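Local structure of oxidoreductase (Listeria innocua, 3E18) at residues R152-N157 with I234-W239; V196-S201 with E336-A341; D210-F215 with I226-T231. The protein binds NAD and probably works as an oxidoreductase of the GFO/IDH/MocA family, although its substrate is not known. All blocks are in the same frame, centred on the assembly; numbering follows the deposited sequence.

Contact 1 of 3, residues R152-N157 with I234-W239; sequences RVHGAN and IKLPRW. With GOL (glycerol), chain J.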
loop_
_atom_site.group_PDB
_atom_site.type_symbol
_atom_site.label_atom_id
_atom_site.label_comp_id
_atom_site.label_asym_id
_atom_site.label_seq_id
_atom_site.Cartn_x
_atom_site.Cartn_y
_atom_site.Cartn_z
ATOM N N ARG A 152 -2.916 8.011 -5.541
ATOM C CA ARG A 152 -1.532 8.381 -5.268
ATOM C C ARG A 152 -1.123 9.566 -6.119
ATOM O O ARG A 152 -1.374 9.586 -7.306
ATOM C CB ARG A 152 -0.570 7.223 -5.618
ATOM C CG ARG A 152 -0.625 6.004 -4.699
ATOM C CD ARG A 152 0.366 4.920 -5.153
ATOM N NE ARG A 152 0.384 3.770 -4.231
ATOM C CZ ARG A 152 -0.385 2.687 -4.335
ATOM N NH1 ARG A 152 -0.286 1.711 -3.439
ATOM N NH2 ARG A 152 -1.268 2.574 -5.317
ATOM N N VAL A 153 -0.492 10.553 -5.505
ATOM C CA VAL A 153 0.178 11.592 -6.282
ATOM C C VAL A 153 1.656 11.556 -5.936
ATOM O O VAL A 153 2.058 11.938 -4.838
ATOM C CB VAL A 153 -0.448 13.000 -6.050
ATOM C CG1 VAL A 153 0.346 14.064 -6.808
ATOM C CG2 VAL A 153 -1.908 13.023 -6.510
ATOM N N HIS A 154 2.469 11.106 -6.886
ATOM C CA HIS A 154 3.900 10.951 -6.682
ATOM C C HIS A 154 4.659 11.908 -7.587
ATOM O O HIS A 154 4.220 12.206 -8.696
ATOM C CB HIS A 154 4.326 9.525 -7.049
ATOM C CG HIS A 154 4.001 8.493 -6.007
ATOM N ND1 HIS A 154 4.339 7.165 -6.161
ATOM C CD2 HIS A 154 3.406 8.591 -4.795
ATOM C CE1 HIS A 154 3.943 6.485 -5.100
ATOM N NE2 HIS A 154 3.378 7.325 -4.253
ATOM N N GLY A 155 5.816 12.355 -7.126
ATOM C CA GLY A 155 6.691 13.194 -7.952
ATOM C C GLY A 155 8.024 13.324 -7.268
ATOM O O GLY A 155 8.192 12.818 -6.171
ATOM N N ALA A 156 8.994 13.973 -7.909
ATOM C CA ALA A 156 10.265 14.207 -7.245
ATOM C C ALA A 156 10.697 15.667 -7.358
ATOM O O ALA A 156 11.798 15.969 -7.809
ATOM C CB ALA A 156 11.337 13.268 -7.781
ATOM N N ASN A 157 9.815 16.568 -6.937
ATOM C CA ASN A 157 10.099 17.999 -6.973
ATOM C C ASN A 157 10.160 18.651 -5.588
ATOM O O ASN A 157 10.444 19.849 -5.467
ATOM C CB ASN A 157 9.099 18.719 -7.889
ATOM C CG ASN A 157 9.369 18.462 -9.364
ATOM O OD1 ASN A 157 10.521 18.361 -9.785
ATOM N ND2 ASN A 157 8.305 18.355 -10.159
ATOM N N ILE A 234 10.428 7.543 -9.378
ATOM C CA ILE A 234 9.581 6.697 -10.186
ATOM C C ILE A 234 8.198 6.778 -9.547
ATOM O O ILE A 234 8.085 6.696 -8.327
ATOM C CB ILE A 234 10.113 5.229 -10.205
ATOM C CG1 ILE A 234 11.480 5.172 -10.901
ATOM C CG2 ILE A 234 9.117 4.288 -10.886
ATOM C CD1 ILE A 234 12.217 3.825 -10.758
ATOM N N LYS A 235 7.172 6.995 -10.370
ATOM C CA LYS A 235 5.814 7.178 -9.882
ATOM C C LYS A 235 5.033 5.872 -9.965
ATOM O O LYS A 235 5.152 5.135 -10.938
ATOM C CB LYS A 235 5.098 8.265 -10.694
ATOM C CG LYS A 235 5.800 9.624 -10.727
ATOM C CD LYS A 235 5.034 10.618 -11.605
ATOM C CE LYS A 235 5.712 11.982 -11.664
ATOM N NZ LYS A 235 6.906 12.020 -12.563
ATOM N N LEU A 236 4.244 5.587 -8.933
ATOM C CA LEU A 236 3.265 4.515 -8.984
ATOM C C LEU A 236 2.000 5.090 -9.645
ATOM O O LEU A 236 1.916 6.303 -9.794
ATOM C CB LEU A 236 2.966 3.985 -7.567
ATOM C CG LEU A 236 4.069 3.153 -6.889
ATOM C CD1 LEU A 236 3.602 2.656 -5.522
ATOM C CD2 LEU A 236 4.491 1.967 -7.750
ATOM N N PRO A 237 1.029 4.241 -10.076
ATOM C CA PRO A 237 -0.164 4.813 -10.735
ATOM C C PRO A 237 -0.964 5.830 -9.922
ATOM O O PRO A 237 -1.030 5.739 -8.683
ATOM C CB PRO A 237 -1.057 3.581 -11.006
ATOM C CG PRO A 237 -0.488 2.495 -10.214
ATOM C CD PRO A 237 0.974 2.768 -10.088
ATOM N N ARG A 238 -1.596 6.760 -10.638
ATOM C CA ARG A 238 -2.500 7.733 -10.042
ATOM C C ARG A 238 -3.661 7.018 -9.336
ATOM O O ARG A 238 -3.987 7.360 -8.205
ATOM C CB ARG A 238 -2.988 8.718 -11.115
ATOM C CG ARG A 238 -4.020 9.743 -10.667
ATOM C CD ARG A 238 -3.497 10.784 -9.690
ATOM N NE ARG A 238 -4.607 11.568 -9.159
ATOM C CZ ARG A 238 -5.355 11.231 -8.110
ATOM N NH1 ARG A 238 -5.110 10.131 -7.406
ATOM N NH2 ARG A 238 -6.339 12.026 -7.747
ATOM N N TRP A 239 -4.252 6.018 -9.989
ATOM C CA TRP A 239 -5.398 5.270 -9.406
ATOM C C TRP A 239 -5.184 3.771 -9.569
ATOM O O TRP A 239 -4.691 3.324 -10.599
ATOM C CB TRP A 239 -6.691 5.664 -10.113
ATOM C CG TRP A 239 -7.196 7.061 -9.763
ATOM C CD1 TRP A 239 -7.032 8.206 -10.493
ATOM C CD2 TRP A 239 -7.951 7.421 -8.613
ATOM N NE1 TRP A 239 -7.637 9.272 -9.859
ATOM C CE2 TRP A 239 -8.216 8.811 -8.703
ATOM C CE3 TRP A 239 -8.447 6.702 -7.513
ATOM C CZ2 TRP A 239 -8.946 9.498 -7.729
ATOM C CZ3 TRP A 239 -9.162 7.381 -6.543
ATOM C CH2 TRP A 239 -9.406 8.765 -6.651
HETATM C C1 GOL J . 0.136 10.824 -11.472
HETATM O O1 GOL J . 1.173 11.257 -12.326
HETATM C C2 GOL J . 0.615 10.831 -10.018
HETATM O O2 GOL J . 1.349 12.003 -9.747
HETATM C C3 GOL J . 1.507 9.627 -9.745
HETATM O O3 GOL J . 1.020 8.846 -8.673
HETATM O O HOH W 1 -2.841 4.366 -7.025
#
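His154 and Leu236 meet because each swings its CG away from its own carbonyl carbon (chi1 -78° in His154), which sets the imidazole against the backbone of the facing loop. ND1 accepts the amide of Leu236, N to ND1 3.2 Å; the bond is nearly straight at 174° although the donor is tilted 29° out of the ring plane. NE2 is hydrogen-bonded to Glu227 OE2, so the ring is gripped at both nitrogens, consistent with the proton residing on NE2. Leu236 also lies against Arg152, whose extended chain brings NE to 3.6 Å from Leu236 CD1; the guanidinium finds its salt-bridge partner in Glu150. A water joins Arg152 NH2 to Pro237 O. The backbone of Arg152 also takes part: its N donates to Arg238 O (2.9 Å). Bent at chi2, Arg238 returns its guanidinium between Val153 CG2 over one face and Trp239 NE1 over the other, with Ser151 and Asp130 as polar partners. A glycerol, probably from the crystallisation liquor, bridges the backbones: its O3 lies 2.9 Å from both Arg152 O and Leu236 O, and its O2 accepts a hydrogen bond from His154 N and donates one to His154 O. Strand 146-154 meets the entrance to strand 239-243 in the mixed sheet of the GFO/IDH/MocA C-terminal domain, where Arg238 and Trp239 form a classic beta bulge opposite Ile250.

Contact 2 of 3, residues V196-S201 with E336-A341; sequences VSANLS and EAIFEA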
loop_
_atom_site.group_PDB
_atom_site.type_symbol
_atom_site.label_atom_id
_atom_site.label_comp_id
_atom_site.label_asym_id
_atom_site.label_seq_id
_atom_site.Cartn_x
_atom_site.Cartn_y
_atom_site.Cartn_z
ATOM N N VAL A 196 -8.429 5.096 10.774
ATOM C CA VAL A 196 -7.339 5.712 9.991
ATOM C C VAL A 196 -6.010 5.356 10.640
ATOM O O VAL A 196 -5.848 5.536 11.851
ATOM C CB VAL A 196 -7.403 7.271 10.041
ATOM C CG1 VAL A 196 -6.455 7.892 9.020
ATOM C CG2 VAL A 196 -8.797 7.780 9.851
ATOM N N SER A 197 -5.046 4.886 9.848
ATOM C CA SER A 197 -3.674 4.798 10.316
ATOM C C SER A 197 -2.905 5.626 9.295
ATOM O O SER A 197 -3.360 5.776 8.177
ATOM C CB SER A 197 -3.192 3.350 10.305
ATOM O OG SER A 197 -3.142 2.802 9.001
ATOM N N ALA A 198 -1.780 6.177 9.692
ATOM C CA ALA A 198 -1.002 7.041 8.784
ATOM C C ALA A 198 0.424 7.098 9.214
ATOM O O ALA A 198 0.750 6.861 10.378
ATOM C CB ALA A 198 -1.589 8.474 8.744
ATOM N N ASN A 199 1.281 7.410 8.253
ATOM C CA ASN A 199 2.680 7.667 8.537
ATOM C C ASN A 199 3.087 8.801 7.630
ATOM O O ASN A 199 2.643 8.887 6.491
ATOM C CB ASN A 199 3.541 6.384 8.372
ATOM C CG ASN A 199 4.830 6.636 7.576
ATOM O OD1 ASN A 199 5.813 7.211 8.087
ATOM N ND2 ASN A 199 4.842 6.165 6.325
ATOM N N LEU A 200 3.874 9.720 8.177
ATOM C CA LEU A 200 4.304 10.896 7.430
ATOM C C LEU A 200 5.750 10.745 6.993
ATOM O O LEU A 200 6.548 10.084 7.655
ATOM C CB LEU A 200 4.171 12.162 8.288
ATOM C CG LEU A 200 2.840 12.513 8.953
ATOM C CD1 LEU A 200 2.976 13.745 9.858
ATOM C CD2 LEU A 200 1.753 12.723 7.927
ATOM N N SER A 201 6.099 11.386 5.890
ATOM C CA SER A 201 7.482 11.392 5.447
ATOM C C SER A 201 8.168 12.698 5.821
ATOM O O SER A 201 7.638 13.772 5.560
ATOM C CB SER A 201 7.556 11.186 3.939
ATOM O OG SER A 201 8.883 11.397 3.485
ATOM N N GLU A 336 -7.195 15.750 10.783
ATOM C CA GLU A 336 -6.870 15.733 12.207
ATOM C C GLU A 336 -6.604 14.310 12.713
ATOM O O GLU A 336 -5.631 14.094 13.450
ATOM C CB GLU A 336 -7.974 16.414 13.012
ATOM C CG GLU A 336 -7.997 17.921 12.797
ATOM C CD GLU A 336 -9.199 18.608 13.406
ATOM O OE1 GLU A 336 -10.254 17.962 13.617
ATOM O OE2 GLU A 336 -9.077 19.811 13.684
ATOM N N ALA A 337 -7.448 13.352 12.303
ATOM C CA ALA A 337 -7.219 11.920 12.582
ATOM C C ALA A 337 -5.895 11.417 12.009
ATOM O O ALA A 337 -5.195 10.643 12.652
ATOM C CB ALA A 337 -8.364 11.074 12.072
ATOM N N ILE A 338 -5.550 11.877 10.811
ATOM C CA ILE A 338 -4.316 11.445 10.152
ATOM C C ILE A 338 -3.116 11.921 10.955
ATOM O O ILE A 338 -2.195 11.144 11.222
ATOM C CB ILE A 338 -4.266 11.949 8.688
ATOM C CG1 ILE A 338 -5.135 11.040 7.813
ATOM C CG2 ILE A 338 -2.837 12.013 8.146
ATOM C CD1 ILE A 338 -5.436 11.606 6.434
ATOM N N PHE A 339 -3.134 13.194 11.347
ATOM C CA PHE A 339 -2.022 13.772 12.101
ATOM C C PHE A 339 -1.841 13.109 13.457
ATOM O O PHE A 339 -0.716 12.823 13.882
ATOM C CB PHE A 339 -2.219 15.269 12.254
ATOM C CG PHE A 339 -1.762 16.045 11.062
ATOM C CD1 PHE A 339 -0.485 15.839 10.540
ATOM C CD2 PHE A 339 -2.590 16.979 10.461
ATOM C CE1 PHE A 339 -0.050 16.547 9.440
ATOM C CE2 PHE A 339 -2.144 17.712 9.354
ATOM C CZ PHE A 339 -0.880 17.491 8.852
ATOM N N GLU A 340 -2.964 12.843 14.114
ATOM C CA GLU A 340 -2.975 12.128 15.376
ATOM C C GLU A 340 -2.448 10.692 15.219
ATOM O O GLU A 340 -1.635 10.232 16.034
ATOM C CB GLU A 340 -4.391 12.116 15.952
ATOM C CG GLU A 340 -4.469 11.481 17.345
ATOM C CD GLU A 340 -5.885 11.180 17.792
ATOM O OE1 GLU A 340 -6.846 11.804 17.278
ATOM O OE2 GLU A 340 -6.039 10.311 18.675
ATOM N N ALA A 341 -2.901 9.997 14.173
ATOM C CA ALA A 341 -2.481 8.615 13.905
ATOM C C ALA A 341 -0.983 8.526 13.697
ATOM O O ALA A 341 -0.320 7.653 14.257
ATOM C CB ALA A 341 -3.240 8.038 12.686
#
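Val196 and Ile338 cross at about a right angle, touching through CG1 of each at 3.6 Å. The two branches of Val196 meet different helix residues: CG1, anti to the backbone N (chi1 -169°), takes Ile338, while CG2 reaches Ala337 CB at 4.0 Å. Ile338 in turn uses both of its arms, since its CG2 methyl meets Ala198 CB at 3.8 Å, so one side chain spans two strand residues that point to the same face. Ala341 has only a methyl to offer: its CB presses on the strand backbone itself, 3.7 Å from Val196 O and 3.8 Å from Ala198 N, and also faces Ala198 CB. Farther along the strand the pattern repeats with larger groups. Leu200 and Phe339 again cross at about a right angle, and CD1 of the leucine comes to the edge of the ring, near its plane, 4.1 Å from Phe339 CD1. Helix 336-341 runs at 66° to strand 196-201, and their axes approach to 6.7 Å, a short spacing consistent with the small side chains of Ala198 and Ala341 at the crossing. Around the seam, Val174 of helix 173-188 lies against both Leu200 and Phe339, Leu182 of that helix packs on Ile338, and Val348 of the edge strand covers Ala337 and Ala341. The touching side-chain groups are methyls, methylenes and one ring edge, so between these two segments the attachment probably rests on dispersion, burial of apolar surface and fit.

Contact 3 of 3, residues D210-F215 with I226-T231; sequences DGFVTF and IEVGTT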
loop_
_atom_site.group_PDB
_atom_site.type_symbol
_atom_site.label_atom_id
_atom_site.label_comp_id
_atom_site.label_asym_id
_atom_site.label_seq_id
_atom_site.Cartn_x
_atom_site.Cartn_y
_atom_site.Cartn_z
ATOM N N ASP A 210 6.747 15.915 3.913
ATOM C CA ASP A 210 6.960 16.044 2.472
ATOM C C ASP A 210 6.178 14.954 1.742
ATOM O O ASP A 210 6.255 14.792 0.521
ATOM C CB ASP A 210 8.455 16.028 2.126
ATOM C CG ASP A 210 9.171 14.775 2.618
ATOM O OD1 ASP A 210 8.837 13.673 2.143
ATOM O OD2 ASP A 210 10.093 14.896 3.459
ATOM N N GLY A 211 5.426 14.181 2.516
ATOM C CA GLY A 211 4.613 13.154 1.940
ATOM C C GLY A 211 3.945 12.386 3.058
ATOM O O GLY A 211 4.286 12.550 4.217
ATOM N N PHE A 212 3.028 11.513 2.688
ATOM C CA PHE A 212 2.342 10.667 3.666
ATOM C C PHE A 212 1.728 9.460 3.001
ATOM O O PHE A 212 1.649 9.387 1.770
ATOM C CB PHE A 212 1.264 11.463 4.403
ATOM C CG PHE A 212 0.086 11.839 3.551
ATOM C CD1 PHE A 212 -1.084 11.094 3.605
ATOM C CD2 PHE A 212 0.139 12.943 2.699
ATOM C CE1 PHE A 212 -2.177 11.420 2.814
ATOM C CE2 PHE A 212 -0.961 13.276 1.914
ATOM C CZ PHE A 212 -2.117 12.509 1.979
ATOM N N VAL A 213 1.255 8.532 3.831
ATOM C CA VAL A 213 0.396 7.482 3.355
ATOM C C VAL A 213 -0.613 7.279 4.474
ATOM O O VAL A 213 -0.277 7.448 5.640
ATOM C CB VAL A 213 1.188 6.178 3.010
ATOM C CG1 VAL A 213 2.184 5.821 4.109
ATOM C CG2 VAL A 213 0.245 5.013 2.718
ATOM N N THR A 214 -1.844 6.974 4.114
ATOM C CA THR A 214 -2.863 6.663 5.093
ATOM C C THR A 214 -3.715 5.484 4.628
ATOM O O THR A 214 -3.946 5.324 3.441
ATOM C CB THR A 214 -3.712 7.924 5.433
ATOM O OG1 THR A 214 -4.779 7.567 6.318
ATOM C CG2 THR A 214 -4.285 8.571 4.183
ATOM N N PHE A 215 -4.182 4.650 5.560
ATOM C CA PHE A 215 -5.050 3.556 5.190
ATOM C C PHE A 215 -6.335 3.803 5.946
ATOM O O PHE A 215 -6.337 3.882 7.182
ATOM C CB PHE A 215 -4.442 2.191 5.569
ATOM C CG PHE A 215 -5.121 0.997 4.901
ATOM C CD1 PHE A 215 -4.648 0.502 3.695
ATOM C CD2 PHE A 215 -6.225 0.368 5.491
ATOM C CE1 PHE A 215 -5.259 -0.598 3.067
ATOM C CE2 PHE A 215 -6.837 -0.719 4.878
ATOM C CZ PHE A 215 -6.346 -1.210 3.658
ATOM N N ILE A 226 -4.376 6.318 0.581
ATOM C CA ILE A 226 -4.124 7.625 -0.050
ATOM C C ILE A 226 -2.676 7.967 0.177
ATOM O O ILE A 226 -2.143 7.825 1.278
ATOM C CB ILE A 226 -5.029 8.756 0.545
ATOM C CG1 ILE A 226 -6.515 8.350 0.554
ATOM C CG2 ILE A 226 -4.748 10.099 -0.116
ATOM C CD1 ILE A 226 -7.111 7.948 -0.790
ATOM N N GLU A 227 -2.004 8.456 -0.848
ATOM C CA GLU A 227 -0.589 8.635 -0.660
ATOM C C GLU A 227 -0.203 9.855 -1.462
ATOM O O GLU A 227 -0.775 10.097 -2.518
ATOM C CB GLU A 227 0.064 7.385 -1.232
ATOM C CG GLU A 227 1.486 7.127 -0.940
ATOM C CD GLU A 227 1.858 5.742 -1.420
ATOM O OE1 GLU A 227 1.472 4.738 -0.771
ATOM O OE2 GLU A 227 2.512 5.659 -2.471
ATOM N N VAL A 228 0.707 10.648 -0.915
ATOM C CA VAL A 228 1.366 11.718 -1.657
ATOM C C VAL A 228 2.826 11.522 -1.393
ATOM O O VAL A 228 3.220 11.217 -0.269
ATOM C CB VAL A 228 0.930 13.135 -1.188
ATOM C CG1 VAL A 228 1.764 14.246 -1.884
ATOM C CG2 VAL A 228 -0.536 13.382 -1.483
ATOM N N GLY A 229 3.650 11.700 -2.418
ATOM C CA GLY A 229 5.073 11.648 -2.203
ATOM C C GLY A 229 5.711 12.691 -3.098
ATOM O O GLY A 229 5.236 12.922 -4.212
ATOM N N THR A 230 6.768 13.320 -2.595
ATOM C CA THR A 230 7.505 14.351 -3.341
ATOM C C THR A 230 8.968 13.968 -3.495
ATOM O O THR A 230 9.805 14.792 -3.889
ATOM C CB THR A 230 7.379 15.765 -2.685
ATOM O OG1 THR A 230 7.787 15.729 -1.304
ATOM C CG2 THR A 230 5.959 16.284 -2.781
ATOM N N THR A 231 9.269 12.699 -3.219
ATOM C CA THR A 231 10.646 12.175 -3.259
ATOM C C THR A 231 10.703 10.888 -4.093
ATOM O O THR A 231 11.548 10.015 -3.868
ATOM C CB THR A 231 11.153 11.864 -1.830
ATOM O OG1 THR A 231 10.166 11.081 -1.130
ATOM C CG2 THR A 231 11.377 13.146 -1.056
HETATM O O HOH W 2 7.753 12.183 -0.134
#
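Thr230 OG1 donates to Asp210 O across 2.6 Å, in the carbonyl plane and on a lone pair, and so ties the ends of the two strands together just beyond their pairing. The hydroxyl gets there by sitting between its own backbone N and carbonyl carbon (chi1 55°). Beside it a water accepts from Thr230 N, donates to Asp210 OD1 at 2.9 Å and is also hydrogen-bonded to Thr231 OG1. Asp210 and Thr231 have further partners: the Asp210 carboxylate binds Ser201 OG and Leu204 N, and Thr231 OG1 is hydrogen-bonded to Lys242 NZ of the second subunit. Next come the antiparallel ladder bonds, in which Phe212 and Val228 form one hydrogen-bonded pair (Phe212 N to Val228 O 3.0 Å) and Thr214 and Ile226 the other (Thr214 N to Ile226 O 3.0 Å). Between them lies the non-hydrogen-bonded pair Val213 and Glu227, whose side chains run side by side, with Val213 CG2 3.7 Å from Glu227 OE1. The polar partners of that carboxylate include Gln225 (at OE1) and His154 (at OE2). On the other face Phe212 holds the packing. Its chi1 of 69° leans the ring across the neighbouring strand, so that one face lies over Val228 N while CE2 presses on Val228 CG2 at 3.4 Å. Ile226 CG2 touches the ring at CE1 and CZ, and Thr214 CG2, at the ring edge, also meets Ile226 CB at 3.7 Å. This largely apolar face is covered by helix 173-188, through Val174 on Phe212, Trp177 on Val228 and Leu181 on Ile226 and Val228; within the sheet the hairpin is flanked by strand 193-201 next to 211-218 and by strand 146-154 next to 223-229.

All three contacts involve the mixed sheet of the C-terminal half. Contact 3, the hairpin 211-218 and 223-229, lies between the others: strand 223-229 neighbours the strand 146-154 of contact 1, and the centres of contacts 1 and 3 are 9 Å apart; strand 211-218 neighbours the strand 193-201 of contact 2, and the centres of contacts 2 and 3 are 11 Å apart. Contacts 1 and 2, about 20 Å apart between centres, do not touch. Along the chain contact 3 is nested within the loops closed by both others, whose own segments alternate. The sheet thereby links the loop entering strand 239-243 with the C-terminal helix 325-344, and the second subunit reaches all three contacts.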